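Local structure of phosphoacetylglucosamine mutase (Aspergillus lentulus, 5O9X) at residues Gly59-Thr67 and Thr164-Asn175; Ala126-Thr134 and Ala154-Met162. The protein probably interconverts N-acetylglucosamine 6-phosphate and N-acetylglucosamine 1-phosphate, with a glucose 1,6-bisphosphate molecule bound in this crystal form. The protein carries 1 engineered substitution. One frame throughout, in Å; residues are numbered along the deposited sequence.

Both contacts belong to the first alpha/beta/alpha domain and share one five-stranded mixed sheet, in which strands 61-66 and 127-132 are neighbours. Interaction 1 lays helix 164-176 along strand 61-66, on one face of that sheet; it is mostly buried and relies mainly on apolar, CH-pi and cation-pi contacts. Interaction 2 pairs strand 127-132 with the outermost strand 155-161 by a ladder of backbone bonds, with salt bridges at both ends and waters in one of them. Strand 155-161 leads directly into the helix, and along the chain interaction 2 is nested inside the loop closed by interaction 1. Thr67 and Asp133 join the two by a hydrogen bond.

Interaction 1: residues Gly59-Thr67 and Thr164-Asn175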
loop_
_atom_site.group_PDB
_atom_site.type_symbol
_atom_site.label_atom_id
_atom_site.label_comp_id
_atom_site.label_asym_id
_atom_site.label_seq_id
_atom_site.Cartn_x
_atom_site.Cartn_y
_atom_site.Cartn_z
ATOM N N GLY A 59 5.167 14.215 -21.662
ATOM C CA GLY A 59 5.503 15.197 -20.620
ATOM C C GLY A 59 4.555 15.233 -19.427
ATOM O O GLY A 59 4.488 16.244 -18.722
ATOM N N GLN A 60 3.838 14.134 -19.180
ATOM C CA GLN A 60 2.943 14.030 -18.016
ATOM C C GLN A 60 3.841 13.888 -16.783
ATOM O O GLN A 60 4.943 13.394 -16.883
ATOM C CB GLN A 60 1.958 12.870 -18.136
ATOM C CG GLN A 60 0.655 13.206 -18.889
ATOM C CD GLN A 60 -0.254 12.011 -19.030
ATOM O OE1 GLN A 60 0.133 10.994 -19.569
ATOM N NE2 GLN A 60 -1.466 12.120 -18.539
ATOM N N TRP A 61 3.405 14.466 -15.676
ATOM C CA TRP A 61 4.125 14.369 -14.421
ATOM C C TRP A 61 4.232 12.905 -14.000
ATOM O O TRP A 61 3.240 12.150 -13.920
ATOM C CB TRP A 61 3.418 15.227 -13.359
ATOM C CG TRP A 61 3.571 16.671 -13.660
ATOM C CD1 TRP A 61 2.722 17.459 -14.378
ATOM C CD2 TRP A 61 4.667 17.516 -13.246
ATOM N NE1 TRP A 61 3.225 18.766 -14.421
ATOM C CE2 TRP A 61 4.406 18.825 -13.747
ATOM C CE3 TRP A 61 5.836 17.294 -12.485
ATOM C CZ2 TRP A 61 5.274 19.899 -13.541
ATOM C CZ3 TRP A 61 6.705 18.372 -12.254
ATOM C CH2 TRP A 61 6.410 19.669 -12.797
ATOM N N ILE A 62 5.465 12.501 -13.754
ATOM C CA ILE A 62 5.735 11.166 -13.129
ATOM C C ILE A 62 6.207 11.400 -11.657
ATOM O O ILE A 62 6.980 12.325 -11.403
ATOM C CB ILE A 62 6.830 10.486 -13.954
ATOM C CG1 ILE A 62 6.294 10.141 -15.387
ATOM C CG2 ILE A 62 7.373 9.190 -13.298
ATOM C CD1 ILE A 62 5.015 9.289 -15.377
ATOM N N GLY A 63 5.830 10.521 -10.716
ATOM C CA GLY A 63 6.238 10.805 -9.296
ATOM C C GLY A 63 7.346 9.825 -8.927
ATOM O O GLY A 63 7.433 8.671 -9.503
ATOM N N VAL A 64 8.196 10.251 -7.988
ATOM C CA VAL A 64 9.141 9.363 -7.363
ATOM C C VAL A 64 8.977 9.528 -5.845
ATOM O O VAL A 64 9.050 10.625 -5.377
ATOM C CB VAL A 64 10.608 9.732 -7.748
ATOM C CG1 VAL A 64 11.562 8.750 -7.086
ATOM C CG2 VAL A 64 10.823 9.593 -9.265
ATOM N N MET A 65 8.738 8.450 -5.117
ATOM C CA MET A 65 8.631 8.535 -3.651
ATOM C C MET A 65 9.863 7.839 -3.083
ATOM O O MET A 65 10.118 6.663 -3.438
ATOM C CB MET A 65 7.374 7.778 -3.179
ATOM C CG MET A 65 7.181 7.811 -1.647
ATOM S SD MET A 65 6.810 9.475 -1.061
ATOM C CE MET A 65 7.023 9.190 0.687
ATOM N N VAL A 66 10.619 8.522 -2.232
ATOM C CA VAL A 66 11.805 7.907 -1.649
ATOM C C VAL A 66 11.387 7.396 -0.234
ATOM O O VAL A 66 11.160 8.187 0.665
ATOM C CB VAL A 66 12.979 8.883 -1.551
ATOM C CG1 VAL A 66 14.196 8.196 -0.856
ATOM C CG2 VAL A 66 13.304 9.383 -2.995
ATOM N N THR A 67 11.239 6.067 -0.099
ATOM C CA THR A 67 10.806 5.500 1.133
ATOM C C THR A 67 11.115 4.002 1.031
ATOM O O THR A 67 11.145 3.422 -0.054
ATOM C CB THR A 67 9.226 5.690 1.332
ATOM O OG1 THR A 67 8.876 5.120 2.581
ATOM C CG2 THR A 67 8.381 4.951 0.244
ATOM N N THR A 164 3.353 8.524 1.386
ATOM C CA THR A 164 3.247 7.959 0.047
ATOM C C THR A 164 1.952 8.356 -0.660
ATOM O O THR A 164 1.999 8.766 -1.805
ATOM C CB THR A 164 3.517 6.452 0.135
ATOM O OG1 THR A 164 4.913 6.291 0.469
ATOM C CG2 THR A 164 3.258 5.724 -1.225
ATOM N N PRO A 165 0.792 8.173 -0.016
ATOM C CA PRO A 165 -0.440 8.510 -0.733
ATOM C C PRO A 165 -0.550 10.010 -1.062
ATOM O O PRO A 165 -1.129 10.345 -2.093
ATOM C CB PRO A 165 -1.552 8.171 0.293
ATOM C CG PRO A 165 -0.951 7.170 1.204
ATOM C CD PRO A 165 0.536 7.423 1.238
ATOM N N GLN A 166 0.011 10.898 -0.215
ATOM C CA GLN A 166 0.080 12.364 -0.617
ATOM C C GLN A 166 0.799 12.561 -1.939
ATOM O O GLN A 166 0.303 13.338 -2.799
ATOM C CB GLN A 166 0.710 13.239 0.441
ATOM C CG GLN A 166 -0.265 13.470 1.578
ATOM C CD GLN A 166 0.391 14.278 2.703
ATOM O OE1 GLN A 166 1.644 14.212 2.942
ATOM N NE2 GLN A 166 -0.437 15.059 3.393
ATOM N N LEU A 167 1.953 11.902 -2.103
ATOM C CA LEU A 167 2.683 12.009 -3.367
ATOM C C LEU A 167 1.819 11.461 -4.565
ATOM O O LEU A 167 1.708 12.120 -5.600
ATOM C CB LEU A 167 4.130 11.374 -3.229
ATOM C CG LEU A 167 4.705 11.610 -4.612
ATOM C CD1 LEU A 167 5.272 12.987 -4.965
ATOM C CD2 LEU A 167 5.415 10.433 -5.196
ATOM N N HIS A 168 1.233 10.238 -4.452
ATOM C CA HIS A 168 0.323 9.745 -5.523
ATOM C C HIS A 168 -0.831 10.732 -5.855
ATOM O O HIS A 168 -1.218 10.949 -7.049
ATOM C CB HIS A 168 -0.322 8.449 -5.025
ATOM C CG HIS A 168 0.543 7.250 -5.175
ATOM N ND1 HIS A 168 1.632 7.011 -4.371
ATOM C CD2 HIS A 168 0.480 6.214 -6.057
ATOM C CE1 HIS A 168 2.158 5.838 -4.699
ATOM N NE2 HIS A 168 1.504 5.360 -5.747
ATOM N N TYR A 169 -1.413 11.307 -4.809
ATOM C CA TYR A 169 -2.459 12.355 -4.937
ATOM C C TYR A 169 -1.957 13.558 -5.750
ATOM O O TYR A 169 -2.655 14.004 -6.669
ATOM C CB TYR A 169 -2.994 12.806 -3.523
ATOM C CG TYR A 169 -3.727 14.091 -3.554
ATOM C CD1 TYR A 169 -5.173 14.099 -3.735
ATOM C CD2 TYR A 169 -3.061 15.314 -3.459
ATOM C CE1 TYR A 169 -5.874 15.305 -3.760
ATOM C CE2 TYR A 169 -3.773 16.514 -3.520
ATOM C CZ TYR A 169 -5.162 16.506 -3.682
ATOM O OH TYR A 169 -5.870 17.731 -3.744
ATOM N N VAL A 170 -0.749 14.052 -5.444
ATOM C CA VAL A 170 -0.142 15.220 -6.129
ATOM C C VAL A 170 0.061 14.922 -7.632
ATOM O O VAL A 170 -0.248 15.776 -8.466
ATOM C CB VAL A 170 1.206 15.659 -5.503
ATOM C CG1 VAL A 170 1.923 16.716 -6.357
ATOM C CG2 VAL A 170 0.959 16.247 -4.123
ATOM N N VAL A 171 0.614 13.753 -7.946
ATOM C CA VAL A 171 0.813 13.300 -9.342
ATOM C C VAL A 171 -0.533 13.341 -10.138
ATOM O O VAL A 171 -0.590 13.995 -11.180
ATOM C CB VAL A 171 1.429 11.885 -9.430
ATOM C CG1 VAL A 171 1.507 11.467 -10.937
ATOM C CG2 VAL A 171 2.872 11.917 -8.794
ATOM N N ARG A 172 -1.551 12.634 -9.644
ATOM C CA ARG A 172 -2.910 12.646 -10.233
ATOM C C ARG A 172 -3.440 14.091 -10.375
ATOM O O ARG A 172 -3.856 14.500 -11.485
ATOM C CB ARG A 172 -3.864 11.742 -9.497
ATOM C CG ARG A 172 -5.157 11.589 -10.241
ATOM C CD ARG A 172 -6.019 10.610 -9.528
ATOM N NE ARG A 172 -7.257 10.303 -10.246
ATOM C CZ ARG A 172 -8.005 9.232 -9.964
ATOM N NH1 ARG A 172 -7.636 8.402 -8.996
ATOM N NH2 ARG A 172 -9.111 8.967 -10.644
ATOM N N CYS A 173 -3.362 14.888 -9.320
ATOM C CA CYS A 173 -3.803 16.290 -9.433
ATOM C C CYS A 173 -3.110 17.062 -10.542
ATOM O O CYS A 173 -3.796 17.740 -11.343
ATOM C CB CYS A 173 -3.632 17.092 -8.119
ATOM S SG CYS A 173 -4.813 16.502 -6.899
ATOM N N LYS A 174 -1.778 17.010 -10.604
ATOM C CA LYS A 174 -1.090 17.848 -11.592
ATOM C C LYS A 174 -1.435 17.357 -13.050
ATOM O O LYS A 174 -1.399 18.130 -14.020
ATOM C CB LYS A 174 0.421 17.831 -11.382
ATOM C CG LYS A 174 0.920 18.375 -10.064
ATOM C CD LYS A 174 2.422 18.417 -10.069
ATOM C CE LYS A 174 2.916 19.630 -10.853
ATOM N NZ LYS A 174 2.511 20.927 -10.270
ATOM N N ASN A 175 -1.730 16.073 -13.207
ATOM C CA ASN A 175 -2.018 15.574 -14.553
ATOM C C ASN A 175 -3.488 15.759 -14.963
ATOM O O ASN A 175 -3.845 15.447 -16.091
ATOM C CB ASN A 175 -1.589 14.124 -14.705
ATOM C CG ASN A 175 -0.072 13.975 -14.755
ATOM O OD1 ASN A 175 0.482 13.093 -14.091
ATOM N ND2 ASN A 175 0.594 14.826 -15.494
#
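The carbonyl oxygen of Thr164, whose side chain rests against Met65, is gripped twice by His168: ND1 donates to Thr164 O at 3.1 Å and the backbone N adds the usual helical bond. The imidazole bond is fairly straight, 159° at the hydrogen, but ND1 stands above the carbonyl plane, while the oxygen lies in the plane of the ring. This bond helps to fix the imidazole's rotation at the helix start. Beside it, Thr164 OG1 is 3.5 Å from Met65 CG, and Met65 CE comes close to the same oxygen, which bonds to Asp286. The thioether chain, bent at chi2 (67°), runs past Leu167 in the opposite direction and brings SD 3.9 Å from Leu167 CB. Here the helix covers one face of the sheet of the phosphohexomutase alpha/beta/alpha fold, running antiparallel to strand 61-66 with their axes 8.1 Å apart. Gly63 lets the helix settle closely, because its bare CA admits Val171 CG2 to 3.6 Å. The other branch, Val171 CG1, meets Trp61 O, and Leu167 CD2 reaches Val64 O at 3.6 Å. Thr67 OG1 bonds to Asp133 and to the backbone N of the engineered Ala69, probably in the active-site loop, as in related phosphohexomutases. Toward the helix's other end Lys174 bends at chi3 and chi4 over the Trp61 indole: CE sits above the six-membered ring, 3.6 Å from its centroid, and NZ makes a cation-pi contact at 4.7 Å. A long aliphatic chain ending in a charge suits this partly exposed margin, covering the ring while the ammonium stays near its face.

Interaction 2: residues Ala126-Thr134 and Ala154-Met162; sequences ARVVFARDT and AEFIDMKFM. Unlike the reference sequence in segment 154-162: Phe161 (reference Tyr).
Arg132 and Asp158 meet across the strands in a network that also holds Lys160. Lys160 NZ reaches Asp158 OD2 at 2.8 Å from above the carboxylate plane, whereas Arg132 NH1 makes only a long salt bridge of 3.6 Å to that oxygen. Water 1 strengthens the link: it accepts from Arg132 NH1 and donates to Asp158 OD1 and Lys160 O. Water 2 accepts from both Arg132 NH2 and Lys160 NZ, whose like charges are probably eased by the shared carboxylate. Asp158 OD1 also takes the backbone N of Lys160 at 2.7 Å, an Asx turn at the beta bulge, where the register slips by one residue and Lys160 adopts positive phi (65°). At the other end, Arg127 NE makes a weak bond of 3.2 Å to Glu155 OE1, the guanidinium and carboxylate planes steeply inclined, while Arg127 NH1 holds Gly59 O. Between these ends the backbones form a parallel ladder, with Met159 N to Phe130 O the shortest rung at 2.8 Å. Phe130, swung between its backbone N and carbonyl carbon (chi1 59°), turns a ring face over Asp158 CA and sets CE2 3.6 Å from Phe156 CD1; helix 138-151 packs against both rings. Val129 CG2 presses on Met159 CG at 3.5 Å, and Ala131 is small enough to admit Met162 CE. The Arg132 guanidinium, tilted 56° from the Phe161 ring plane, makes an off-centre cation-pi contact. Strand 127-132, helix 138-151 and edge strand 155-161 make up a beta-alpha-beta crossover of the mixed sheet in the first phosphohexomutase domain.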
loop_
_atom_site.group_PDB
_atom_site.type_symbol
_atom_site.label_atom_id
_atom_site.label_comp_id
_atom_site.label_asym_id
_atom_site.label_seq_id
_atom_site.Cartn_x
_atom_site.Cartn_y
_atom_site.Cartn_z
ATOM N N ALA A 126 10.171 16.530 -20.000
ATOM C CA ALA A 126 10.031 15.547 -18.911
ATOM C C ALA A 126 9.695 16.345 -17.664
ATOM O O ALA A 126 10.370 17.374 -17.393
ATOM C CB ALA A 126 11.349 14.811 -18.730
ATOM N N ARG A 127 8.673 15.868 -16.918
ATOM C CA ARG A 127 8.229 16.540 -15.700
ATOM C C ARG A 127 8.137 15.477 -14.553
ATOM O O ARG A 127 7.445 14.479 -14.699
ATOM C CB ARG A 127 6.874 17.245 -15.958
ATOM C CG ARG A 127 6.980 18.428 -16.950
ATOM C CD ARG A 127 5.635 19.124 -17.069
ATOM N NE ARG A 127 5.644 20.160 -18.107
ATOM C CZ ARG A 127 5.260 19.967 -19.379
ATOM N NH1 ARG A 127 4.796 18.787 -19.804
ATOM N NH2 ARG A 127 5.309 20.989 -20.223
ATOM N N VAL A 128 8.928 15.668 -13.499
ATOM C CA VAL A 128 9.023 14.701 -12.387
ATOM C C VAL A 128 8.759 15.439 -11.058
ATOM O O VAL A 128 9.264 16.498 -10.830
ATOM C CB VAL A 128 10.359 13.932 -12.450
ATOM C CG1 VAL A 128 10.581 12.975 -11.246
ATOM C CG2 VAL A 128 10.452 13.168 -13.774
ATOM N N VAL A 129 7.925 14.869 -10.196
ATOM C CA VAL A 129 7.669 15.460 -8.839
ATOM C C VAL A 129 8.069 14.349 -7.810
ATOM O O VAL A 129 7.789 13.155 -8.026
ATOM C CB VAL A 129 6.174 15.970 -8.736
ATOM C CG1 VAL A 129 5.160 14.877 -9.084
ATOM C CG2 VAL A 129 5.831 16.488 -7.316
ATOM N N PHE A 130 8.705 14.715 -6.697
ATOM C CA PHE A 130 9.166 13.715 -5.756
ATOM C C PHE A 130 8.976 14.186 -4.316
ATOM O O PHE A 130 8.741 15.365 -4.099
ATOM C CB PHE A 130 10.603 13.315 -6.096
ATOM C CG PHE A 130 11.601 14.437 -6.081
ATOM C CD1 PHE A 130 12.095 14.959 -4.843
ATOM C CD2 PHE A 130 12.111 14.967 -7.285
ATOM C CE1 PHE A 130 13.041 15.996 -4.813
ATOM C CE2 PHE A 130 13.094 16.017 -7.242
ATOM C CZ PHE A 130 13.554 16.507 -6.008
ATOM N N ALA A 131 9.014 13.233 -3.367
ATOM C CA ALA A 131 8.855 13.491 -1.943
ATOM C C ALA A 131 9.547 12.329 -1.254
ATOM O O ALA A 131 10.049 11.396 -1.938
ATOM C CB ALA A 131 7.376 13.506 -1.594
ATOM N N ARG A 132 9.627 12.388 0.087
ATOM C CA ARG A 132 10.291 11.362 0.796
ATOM C C ARG A 132 9.635 11.264 2.167
ATOM O O ARG A 132 8.950 12.218 2.597
ATOM C CB ARG A 132 11.791 11.759 1.020
ATOM C CG ARG A 132 12.023 13.098 1.778
ATOM C CD ARG A 132 13.408 13.737 1.352
ATOM N NE ARG A 132 13.914 14.852 2.247
ATOM C CZ ARG A 132 14.196 16.132 2.033
ATOM N NH1 ARG A 132 13.934 16.850 0.869
ATOM N NH2 ARG A 132 14.721 16.763 3.097
ATOM N N ASP A 133 9.837 10.130 2.828
ATOM C CA ASP A 133 9.375 10.001 4.214
ATOM C C ASP A 133 10.548 10.569 5.109
ATOM O O ASP A 133 11.418 11.268 4.587
ATOM C CB ASP A 133 8.974 8.526 4.551
ATOM C CG ASP A 133 10.152 7.571 4.514
ATOM O OD1 ASP A 133 11.329 8.026 4.389
ATOM O OD2 ASP A 133 9.906 6.319 4.621
ATOM N N THR A 134 10.556 10.247 6.412
ATOM C CA THR A 134 11.430 10.896 7.374
ATOM C C THR A 134 12.816 10.247 7.492
ATOM O O THR A 134 13.592 10.669 8.358
ATOM C CB THR A 134 10.786 10.968 8.784
ATOM O OG1 THR A 134 10.410 9.626 9.195
ATOM C CG2 THR A 134 9.557 11.917 8.775
ATOM N N ALA A 154 15.107 17.434 -16.976
ATOM C CA ALA A 154 13.704 17.354 -16.639
ATOM C C ALA A 154 13.369 18.652 -15.851
ATOM O O ALA A 154 14.248 19.207 -15.158
ATOM C CB ALA A 154 13.447 16.091 -15.765
ATOM N N GLU A 155 12.125 19.128 -15.963
ATOM C CA GLU A 155 11.508 20.035 -14.997
ATOM C C GLU A 155 11.163 19.176 -13.761
ATOM O O GLU A 155 10.596 18.065 -13.924
ATOM C CB GLU A 155 10.192 20.536 -15.564
ATOM C CG GLU A 155 9.450 21.586 -14.770
ATOM C CD GLU A 155 8.195 22.052 -15.510
ATOM O OE1 GLU A 155 8.025 21.779 -16.735
ATOM O OE2 GLU A 155 7.361 22.717 -14.858
ATOM N N PHE A 156 11.443 19.681 -12.553
ATOM C CA PHE A 156 11.171 18.853 -11.317
ATOM C C PHE A 156 10.790 19.694 -10.125
ATOM O O PHE A 156 11.163 20.870 -10.065
ATOM C CB PHE A 156 12.297 17.845 -10.955
ATOM C CG PHE A 156 13.628 18.456 -10.679
ATOM C CD1 PHE A 156 14.027 18.801 -9.357
ATOM C CD2 PHE A 156 14.537 18.637 -11.729
ATOM C CE1 PHE A 156 15.292 19.309 -9.105
ATOM C CE2 PHE A 156 15.830 19.134 -11.470
ATOM C CZ PHE A 156 16.184 19.493 -10.156
ATOM N N ILE A 157 9.986 19.104 -9.228
ATOM C CA ILE A 157 9.504 19.794 -8.013
ATOM C C ILE A 157 9.788 18.861 -6.843
ATOM O O ILE A 157 9.470 17.673 -6.938
ATOM C CB ILE A 157 8.006 20.078 -8.073
ATOM C CG1 ILE A 157 7.710 21.120 -9.196
ATOM C CG2 ILE A 157 7.472 20.546 -6.722
ATOM C CD1 ILE A 157 6.245 21.158 -9.530
ATOM N N ASP A 158 10.423 19.415 -5.811
ATOM C CA ASP A 158 10.695 18.704 -4.542
ATOM C C ASP A 158 9.533 19.032 -3.621
ATOM O O ASP A 158 9.436 20.158 -3.155
ATOM C CB ASP A 158 12.036 19.216 -3.973
ATOM C CG ASP A 158 12.397 18.555 -2.620
ATOM O OD1 ASP A 158 11.570 17.828 -2.065
ATOM O OD2 ASP A 158 13.475 18.820 -2.114
ATOM N N MET A 159 8.663 18.051 -3.325
ATOM C CA MET A 159 7.600 18.278 -2.317
ATOM C C MET A 159 8.000 18.039 -0.884
ATOM O O MET A 159 7.095 17.973 -0.022
ATOM C CB MET A 159 6.350 17.471 -2.579
ATOM C CG MET A 159 5.763 17.588 -3.982
ATOM S SD MET A 159 5.160 19.249 -4.221
ATOM C CE MET A 159 3.604 19.238 -3.290
ATOM N N LYS A 160 9.293 17.829 -0.620
ATOM C CA LYS A 160 9.818 17.680 0.787
ATOM C C LYS A 160 9.242 16.393 1.443
ATOM O O LYS A 160 9.257 15.345 0.771
ATOM C CB LYS A 160 9.616 18.946 1.664
ATOM C CG LYS A 160 10.182 20.271 1.000
ATOM C CD LYS A 160 11.658 20.026 0.789
ATOM C CE LYS A 160 12.484 21.215 0.351
ATOM N NZ LYS A 160 13.814 20.559 0.101
ATOM N N PHE A 161 8.740 16.490 2.693
ATOM C CA PHE A 161 8.226 15.338 3.400
ATOM C C PHE A 161 6.727 15.173 3.121
ATOM O O PHE A 161 5.904 16.103 3.410
ATOM C CB PHE A 161 8.427 15.534 4.930
ATOM C CG PHE A 161 9.882 15.558 5.323
ATOM C CD1 PHE A 161 10.592 14.367 5.527
ATOM C CD2 PHE A 161 10.554 16.773 5.427
ATOM C CE1 PHE A 161 11.983 14.390 5.890
ATOM C CE2 PHE A 161 11.935 16.803 5.760
ATOM C CZ PHE A 161 12.634 15.627 6.044
ATOM N N MET A 162 6.351 13.986 2.663
ATOM C CA MET A 162 4.938 13.663 2.461
ATOM C C MET A 162 4.763 12.171 2.686
ATOM O O MET A 162 5.726 11.388 2.626
ATOM C CB MET A 162 4.510 14.005 0.996
ATOM C CG MET A 162 4.551 15.522 0.669
ATOM S SD MET A 162 3.343 16.047 -0.586
ATOM C CE MET A 162 3.803 14.975 -1.813
HETATM O O HOH W 1 11.756 15.339 -0.746
HETATM O O HOH W 2 15.137 19.685 2.420
#